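Local coordinates for antitoxin (Nitrosomonas europaea, PDB 2ODK), which is probably the antitoxin component of a type II toxin-antitoxin system, a member of the Phd/YefM family that forms a two-chain assembly, at residues Trp6-Ala11 and Val30-Ala35; Glu17-Cys22 and Ala38-Ile43. One frame throughout, in Å; residues are numbered along the deposited sequence. Where two conformers were deposited one is given.

Contact 1: Trp6-Ala11 and Val30-Ala35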
ATOM      1  N   TRP A   6      -0.959  -1.837  10.615  1.00 13.20           N
ATOM      2  CA  TRP A   6       0.196  -2.715  10.740  1.00 13.06           C
ATOM      3  C   TRP A   6       1.487  -1.897  10.930  1.00 12.41           C
ATOM      4  O   TRP A   6       1.853  -1.132  10.032  1.00 12.43           O
ATOM      5  CB  TRP A   6       0.363  -3.452   9.400  1.00 13.77           C
ATOM      6  CG  TRP A   6      -0.797  -4.307   8.996  1.00 13.45           C
ATOM      7  CD1 TRP A   6      -2.031  -3.894   8.542  1.00 15.08           C
ATOM      8  CD2 TRP A   6      -0.794  -5.736   8.927  1.00 13.75           C
ATOM      9  NE1 TRP A   6      -2.801  -4.991   8.205  1.00 14.79           N
ATOM     10  CE2 TRP A   6      -2.067  -6.133   8.436  1.00 14.03           C
ATOM     11  CE3 TRP A   6       0.159  -6.721   9.231  1.00 15.60           C
ATOM     12  CZ2 TRP A   6      -2.412  -7.485   8.246  1.00 16.49           C
ATOM     13  CZ3 TRP A   6      -0.182  -8.075   9.018  1.00 16.50           C
ATOM     14  CH2 TRP A   6      -1.457  -8.434   8.548  1.00 16.31           C
ATOM     15  N   PRO A   7       2.186  -2.082  12.084  1.00 11.85           N
ATOM     16  CA  PRO A   7       3.527  -1.507  12.187  1.00 12.44           C
ATOM     17  C   PRO A   7       4.399  -2.000  11.049  1.00 12.09           C
ATOM     18  O   PRO A   7       4.270  -3.158  10.611  1.00 13.08           O
ATOM     19  CB  PRO A   7       4.044  -2.054  13.532  1.00 12.42           C
ATOM     20  CG  PRO A   7       2.738  -2.237  14.332  1.00 12.13           C
ATOM     21  CD  PRO A   7       1.803  -2.822  13.297  1.00 13.09           C
ATOM     22  N   VAL A   8       5.333  -1.154  10.624  1.00 12.30           N
ATOM     23  CA  VAL A   8       6.203  -1.485   9.484  1.00 12.37           C
ATOM     24  C   VAL A   8       6.829  -2.884   9.578  1.00 12.93           C
ATOM     25  O   VAL A   8       6.835  -3.648   8.594  1.00 13.17           O
ATOM     26  CB  VAL A   8       7.233  -0.344   9.216  1.00 12.39           C
ATOM     27  CG1 VAL A   8       8.168  -0.156  10.415  1.00 13.92           C
ATOM     28  CG2 VAL A   8       7.997  -0.634   7.916  1.00 14.98           C
ATOM     29  N   GLN A   9       7.363  -3.220  10.749  1.00 12.92           N
ATOM     30  CA  GLN A   9       8.038  -4.500  10.868  1.00 13.13           C
ATOM     31  C   GLN A   9       7.090  -5.708  10.761  1.00 13.81           C
ATOM     32  O   GLN A   9       7.503  -6.806  10.333  1.00 14.75           O
ATOM     33  CB  GLN A   9       8.884  -4.510  12.165  1.00 14.49           C
ATOM     34  CG  GLN A   9       8.066  -4.596  13.438  1.00 15.05           C
ATOM     35  CD  GLN A   9       7.499  -3.248  13.963  1.00 14.89           C
ATOM     36  OE1 GLN A   9       7.496  -2.195  13.315  1.00 13.47           O
ATOM     37  NE2 GLN A   9       7.019  -3.307  15.203  1.00 19.21           N
ATOM     38  N   ASP A  10       5.820  -5.495  11.123  1.00 14.61           N
ATOM     39  CA  ASP A  10       4.830  -6.552  11.061  0.70 14.64           C
ATOM     40  C   ASP A  10       4.289  -6.712   9.634  1.00 14.73           C
ATOM     41  O   ASP A  10       4.057  -7.837   9.165  1.00 15.90           O
ATOM     42  CB  ASP A  10       3.662  -6.264  12.003  0.70 16.09           C
ATOM     43  CG  ASP A  10       4.075  -6.236  13.475  0.70 17.63           C
ATOM     44  OD1 ASP A  10       5.163  -6.726  13.807  0.70 21.46           O
ATOM     45  OD2 ASP A  10       3.287  -5.736  14.285  0.70 22.01           O
ATOM     46  N   ALA A  11       4.058  -5.584   8.951  1.00 13.76           N
ATOM     47  CA  ALA A  11       3.665  -5.684   7.546  1.00 13.32           C
ATOM     48  C   ALA A  11       4.771  -6.400   6.760  1.00 14.27           C
ATOM     49  O   ALA A  11       4.473  -7.129   5.789  1.00 15.51           O
ATOM     50  CB  ALA A  11       3.407  -4.274   6.975  1.00 13.56           C
ATOM     51  N   VAL A  30      -0.396   1.163   7.157  1.00 11.26           N
ATOM     52  CA  VAL A  30       0.922   0.855   7.691  0.50 10.94           C
ATOM     53  C   VAL A  30       1.368   2.023   8.570  1.00 10.90           C
ATOM     54  O   VAL A  30       1.248   3.178   8.148  1.00 11.66           O
ATOM     55  CB  VAL A  30       1.921   0.738   6.539  0.50 10.62           C
ATOM     56  CG1 VAL A  30       3.341   0.440   7.062  0.50 10.80           C
ATOM     57  CG2 VAL A  30       1.449  -0.338   5.562  0.50  9.50           C
ATOM     58  N   SER A  31       1.901   1.726   9.762  1.00 11.27           N
ATOM     59  CA  SER A  31       2.406   2.767  10.649  1.00 11.14           C
ATOM     60  C   SER A  31       3.921   2.652  10.867  1.00 10.96           C
ATOM     61  O   SER A  31       4.517   1.563  10.668  1.00 11.55           O
ATOM     62  CB  SER A  31       1.692   2.667  11.998  1.00 11.91           C
ATOM     63  OG  SER A  31       1.952   1.431  12.634  1.00 11.87           O
ATOM     64  N   ARG A  32       4.543   3.782  11.267  1.00 11.00           N
ATOM     65  CA  ARG A  32       5.909   3.770  11.803  1.00 10.66           C
ATOM     66  C   ARG A  32       5.794   4.591  13.053  1.00 10.28           C
ATOM     67  O   ARG A  32       5.121   5.618  13.049  1.00 10.66           O
ATOM     68  CB  ARG A  32       6.904   4.476  10.848  1.00 12.21           C
ATOM     69  CG  ARG A  32       7.239   3.698   9.578  1.00 13.48           C
ATOM     70  CD  ARG A  32       8.362   4.315   8.793  1.00 11.31           C
ATOM     71  NE  ARG A  32       8.163   5.693   8.385  1.00 14.53           N
ATOM     72  CZ  ARG A  32       8.555   6.154   7.202  1.00 13.47           C
ATOM     73  NH1 ARG A  32       9.076   5.287   6.296  1.00 12.11           N
ATOM     74  NH2 ARG A  32       8.391   7.464   6.934  1.00 13.86           N
ATOM     75  N   ARG A  33       6.506   4.181  14.093  1.00 10.43           N
ATOM     76  CA  ARG A  33       6.511   4.947  15.355  1.00 11.14           C
ATOM     77  C   ARG A  33       5.086   5.129  15.884  1.00 11.68           C
ATOM     78  O   ARG A  33       4.782   6.132  16.567  1.00 12.60           O
ATOM     79  CB  ARG A  33       7.228   6.304  15.198  1.00 11.02           C
ATOM     80  CG  ARG A  33       8.744   6.202  14.982  1.00 13.58           C
ATOM     81  CD  ARG A  33       9.321   7.598  15.099  1.00 14.45           C
ATOM     82  NE  ARG A  33      10.777   7.704  15.142  1.00 15.65           N
ATOM     83  CZ  ARG A  33      11.488   7.572  16.262  1.00 14.36           C
ATOM     84  NH1 ARG A  33      10.826   7.250  17.382  1.00 16.57           N
ATOM     85  NH2 ARG A  33      12.820   7.792  16.285  1.00 11.44           N
ATOM     86  N   GLY A  34       4.205   4.185  15.551  1.00 10.27           N
ATOM     87  CA  GLY A  34       2.842   4.322  16.080  1.00 10.73           C
ATOM     88  C   GLY A  34       2.054   5.435  15.450  1.00 10.82           C
ATOM     89  O   GLY A  34       1.036   5.871  16.026  1.00 11.54           O
ATOM     90  N   ALA A  35       2.468   5.863  14.244  1.00 10.86           N
ATOM     91  CA  ALA A  35       1.750   6.917  13.507  1.00 10.48           C
ATOM     92  C   ALA A  35       1.388   6.352  12.119  1.00 10.92           C
ATOM     93  O   ALA A  35       2.225   5.736  11.466  1.00 10.97           O
ATOM     94  CB  ALA A  35       2.618   8.138  13.287  1.00 12.35           C
TER
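Trp-6 and Pro-7 pair with Val-30 and Ser-31 as parallel strands, Ser-31 N donating to Trp-6 O at 2.9 Å. Val-30 CA lies 3.2 Å from the same oxygen in a CA-H...O contact. One residue on, Val-8 N gives Ser-31 O a weak, bent bond (2.8 Å, 128° at the hydrogen), and helix 8-13 begins. Pro-7 suits this junction: a proline here costs the pairing no bond, and its carbonyl, at the N-cap, accepts from both Asp-10 N and Ala-11 N. On its face of the sheet the hydroxyl of Ser-31 (chi1 62°) stands between the backbone N and carbonyl carbon, which brings OG to 3.4 Å from Pro-7 CA. Val-30, a beta-branched strand former, lies on the face opposite Pro-7 and sets CG1 3.7 Å from Trp-6 O. At the end of the pairing Val-8 CG1 meets the aliphatic part of Arg-32, 4.1 Å from CG, the two side chains crossing at a slant. The guanidinium continues to Asp-20 of the second subunit in a salt bridge. One good and one weak backbone bond thus hold the strands together, while Arg-32 spends its aliphatic stem on Val-8 and its charge on the other subunit.

Contact 2: Glu17-Cys22 and Ala38-Ile43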
ATOM      1  N   GLU A  17       0.183 -12.011   4.392  1.00 18.46           N
ATOM      2  CA  GLU A  17      -1.062 -11.826   5.125  0.50 18.51           C
ATOM      3  C   GLU A  17      -1.585 -10.390   4.975  1.00 17.23           C
ATOM      4  O   GLU A  17      -2.795 -10.147   4.853  1.00 18.50           O
ATOM      5  CB  GLU A  17      -0.817 -12.139   6.606  0.50 19.63           C
ATOM      6  CG  GLU A  17      -2.058 -12.299   7.425  0.50 22.71           C
ATOM      7  CD  GLU A  17      -1.765 -12.397   8.917  0.50 26.73           C
ATOM      8  OE1 GLU A  17      -0.626 -12.765   9.293  0.50 28.71           O
ATOM      9  OE2 GLU A  17      -2.681 -12.095   9.710  0.50 29.74           O
ATOM     10  N   PHE A  18      -0.657  -9.439   5.004  1.00 15.89           N
ATOM     11  CA  PHE A  18      -0.965  -8.016   4.826  1.00 14.10           C
ATOM     12  C   PHE A  18      -1.585  -7.790   3.432  1.00 14.27           C
ATOM     13  O   PHE A  18      -2.627  -7.124   3.307  1.00 14.00           O
ATOM     14  CB  PHE A  18       0.377  -7.276   5.005  1.00 13.94           C
ATOM     15  CG  PHE A  18       0.376  -5.800   4.690  1.00 12.47           C
ATOM     16  CD1 PHE A  18      -0.381  -4.890   5.422  1.00 12.64           C
ATOM     17  CD2 PHE A  18       1.236  -5.292   3.702  1.00 13.94           C
ATOM     18  CE1 PHE A  18      -0.302  -3.510   5.174  1.00 14.69           C
ATOM     19  CE2 PHE A  18       1.311  -3.944   3.456  1.00 15.34           C
ATOM     20  CZ  PHE A  18       0.567  -3.043   4.166  1.00 15.25           C
ATOM     21  N   LEU A  19      -0.932  -8.330   2.406  1.00 13.47           N
ATOM     22  CA  LEU A  19      -1.458  -8.229   1.040  1.00 13.80           C
ATOM     23  C   LEU A  19      -2.803  -8.947   0.903  1.00 15.36           C
ATOM     24  O   LEU A  19      -3.752  -8.430   0.267  1.00 14.89           O
ATOM     25  CB  LEU A  19      -0.403  -8.753   0.055  1.00 14.71           C
ATOM     26  CG  LEU A  19      -0.813  -8.728  -1.423  1.00 15.36           C
ATOM     27  CD1 LEU A  19      -1.275  -7.341  -1.874  1.00 17.31           C
ATOM     28  CD2 LEU A  19       0.378  -9.208  -2.250  1.00 18.42           C
ATOM     29  N   ASP A  20      -2.902 -10.130   1.504  1.00 15.64           N
ATOM     30  CA  ASP A  20      -4.160 -10.884   1.453  0.50 16.06           C
ATOM     31  C   ASP A  20      -5.289 -10.116   2.105  1.00 15.60           C
ATOM     32  O   ASP A  20      -6.427 -10.089   1.588  1.00 16.86           O
ATOM     33  CB  ASP A  20      -4.028 -12.253   2.130  0.50 17.44           C
ATOM     34  CG  ASP A  20      -5.283 -13.072   2.005  0.50 20.20           C
ATOM     35  OD1 ASP A  20      -5.575 -13.515   0.881  0.50 23.56           O
ATOM     36  OD2 ASP A  20      -5.972 -13.254   3.025  0.50 25.98           O
ATOM     37  N   ALA A  21      -5.001  -9.472   3.244  1.00 15.09           N
ATOM     38  CA  ALA A  21      -6.046  -8.704   3.922  1.00 14.19           C
ATOM     39  C   ALA A  21      -6.484  -7.511   3.041  1.00 13.35           C
ATOM     40  O   ALA A  21      -7.657  -7.129   3.001  1.00 14.12           O
ATOM     41  CB  ALA A  21      -5.563  -8.202   5.272  1.00 15.80           C
ATOM     42  N   CYS A  22      -5.513  -6.881   2.364  1.00 13.19           N
ATOM     43  CA  CYS A  22      -5.862  -5.772   1.438  1.00 13.16           C
ATOM     44  C   CYS A  22      -6.924  -6.253   0.429  1.00 13.11           C
ATOM     45  O   CYS A  22      -7.942  -5.585   0.181  1.00 14.30           O
ATOM     46  CB  CYS A  22      -4.586  -5.328   0.748  1.00 13.29           C
ATOM     47  SG  CYS A  22      -4.834  -4.181  -0.600  1.00 13.89           S
ATOM     48  N   ALA A  38       0.905   5.191   5.639  1.00 11.70           N
ATOM     49  CA  ALA A  38       0.531   4.833   4.268  1.00 11.08           C
ATOM     50  C   ALA A  38      -0.554   3.800   4.278  1.00 11.39           C
ATOM     51  O   ALA A  38      -0.888   3.271   5.330  1.00 11.06           O
ATOM     52  CB  ALA A  38       1.765   4.335   3.491  1.00 12.07           C
ATOM     53  N   VAL A  39      -1.136   3.511   3.110  1.00 11.50           N
ATOM     54  CA  VAL A  39      -2.241   2.552   3.083  0.60 12.13           C
ATOM     55  C   VAL A  39      -2.088   1.688   1.829  1.00 10.82           C
ATOM     56  O   VAL A  39      -1.755   2.189   0.750  1.00 11.48           O
ATOM     57  CB  VAL A  39      -3.604   3.281   3.184  0.60 12.91           C
ATOM     58  CG1 VAL A  39      -3.731   4.339   2.142  0.60 13.60           C
ATOM     59  CG2 VAL A  39      -4.767   2.323   3.109  0.60 11.72           C
ATOM     60  N   LEU A  40      -2.228   0.377   2.025  1.00 10.67           N
ATOM     61  CA  LEU A  40      -2.131  -0.551   0.879  1.00 10.38           C
ATOM     62  C   LEU A  40      -3.550  -0.748   0.369  1.00 11.31           C
ATOM     63  O   LEU A  40      -4.414  -1.215   1.134  1.00 11.32           O
ATOM     64  CB  LEU A  40      -1.544  -1.900   1.332  1.00 10.62           C
ATOM     65  CG  LEU A  40      -1.166  -2.837   0.179  1.00 10.90           C
ATOM     66  CD1 LEU A  40       0.028  -2.336  -0.621  1.00 11.27           C
ATOM     67  CD2 LEU A  40      -0.946  -4.269   0.640  1.00 12.03           C
ATOM     68  N   VAL A  41      -3.772  -0.388  -0.904  1.00 10.53           N
ATOM     69  CA  VAL A  41      -5.113  -0.324  -1.483  1.00 11.21           C
ATOM     70  C   VAL A  41      -5.179  -1.328  -2.643  1.00 10.57           C
ATOM     71  O   VAL A  41      -4.247  -1.428  -3.408  1.00 10.72           O
ATOM     72  CB  VAL A  41      -5.357   1.098  -2.069  1.00 11.46           C
ATOM     73  CG1 VAL A  41      -6.724   1.217  -2.746  1.00 13.01           C
ATOM     74  CG2 VAL A  41      -5.169   2.171  -0.966  1.00 14.23           C
ATOM     75  N   PRO A  42      -6.300  -2.065  -2.784  1.00 10.73           N
ATOM     76  CA  PRO A  42      -6.409  -2.940  -3.961  1.00 11.03           C
ATOM     77  C   PRO A  42      -6.248  -2.100  -5.223  1.00  9.66           C
ATOM     78  O   PRO A  42      -6.811  -1.018  -5.322  1.00 10.51           O
ATOM     79  CB  PRO A  42      -7.851  -3.468  -3.888  1.00 11.36           C
ATOM     80  CG  PRO A  42      -8.248  -3.341  -2.412  1.00 12.36           C
ATOM     81  CD  PRO A  42      -7.497  -2.101  -1.920  1.00 12.34           C
ATOM     82  N   ILE A  43      -5.505  -2.603  -6.201  1.00  9.89           N
ATOM     83  CA  ILE A  43      -5.120  -1.727  -7.305  1.00  9.69           C
ATOM     84  C   ILE A  43      -6.354  -1.218  -8.084  1.00  9.16           C
ATOM     85  O   ILE A  43      -6.413  -0.039  -8.479  1.00 10.64           O
ATOM     86  CB  ILE A  43      -4.094  -2.392  -8.242  1.00 10.54           C
ATOM     87  CG1 ILE A  43      -3.529  -1.421  -9.298  1.00 10.96           C
ATOM     88  CG2 ILE A  43      -4.641  -3.629  -8.936  1.00 10.93           C
ATOM     89  CD1 ILE A  43      -2.608  -0.364  -8.648  1.00 12.04           C
TER
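Leu-40 projects from strand 38-42 against helix 17-22, a helix-on-sheet packing in the small alpha/beta fold of the Phd/YefM N-terminal region. The short axes approach to 8.4 Å and cross at -56°. With CG anti to its backbone N (chi1 -169°), Leu-40 sends CD2 in among Phe-18, Leu-19 and Cys-22. This methyl lies over one face of the Phe-18 ring, 4.0 Å from the centroid and 28° off the normal, a CH-pi contact; separately, Leu-40 CB packs against the ring atom CZ. Phe-18, its CG likewise anti to the backbone N, extends its ring from the helix toward the sheet, where a broad flat group can meet both Leu-40 and Val-30, and Trp-6 packs edge-to-face with it. From one residue along the helix, Leu-19 CD1 reaches the same methyl at 4.0 Å, and Cys-22 CB approaches it from the next turn at 3.8 Å. One leucine methyl is thus shared by three helix residues. Cys-22 is small enough to let the helix come close to the strand's end, and beyond that point the chain turns into helix 43-52 with Pro-42 as its N-cap. Strand 38-42 also pairs antiparallel with a strand of the second subunit, so this packing backs the intersubunit sheet. The thiol of Cys-22 rests against the proline, SG 3.4 Å from Pro-42 N and 3.6 Å from Pro-42 CD.

From the N terminus, strand 5-7 leads into helices 8-13 and 15-24 before the chain returns as strand 28-32, and contact 1 closes that loop by setting the first strand parallel to the second. Contact 2 starts inside the loop, on helix 15-24, and closes only after the turn into strand 35-42, so the two closures cross rather than nest. They meet at the middle strand of this chain, where Val-30 N probably bonds to Ala-38 O, and beside it, where Trp-6 lies against helix 15-24. Contact 1 thus ties one edge of the sheet to its middle, contact 2 ties the helix to the strand through which the sheet passes into the second subunit, and both reach that subunit.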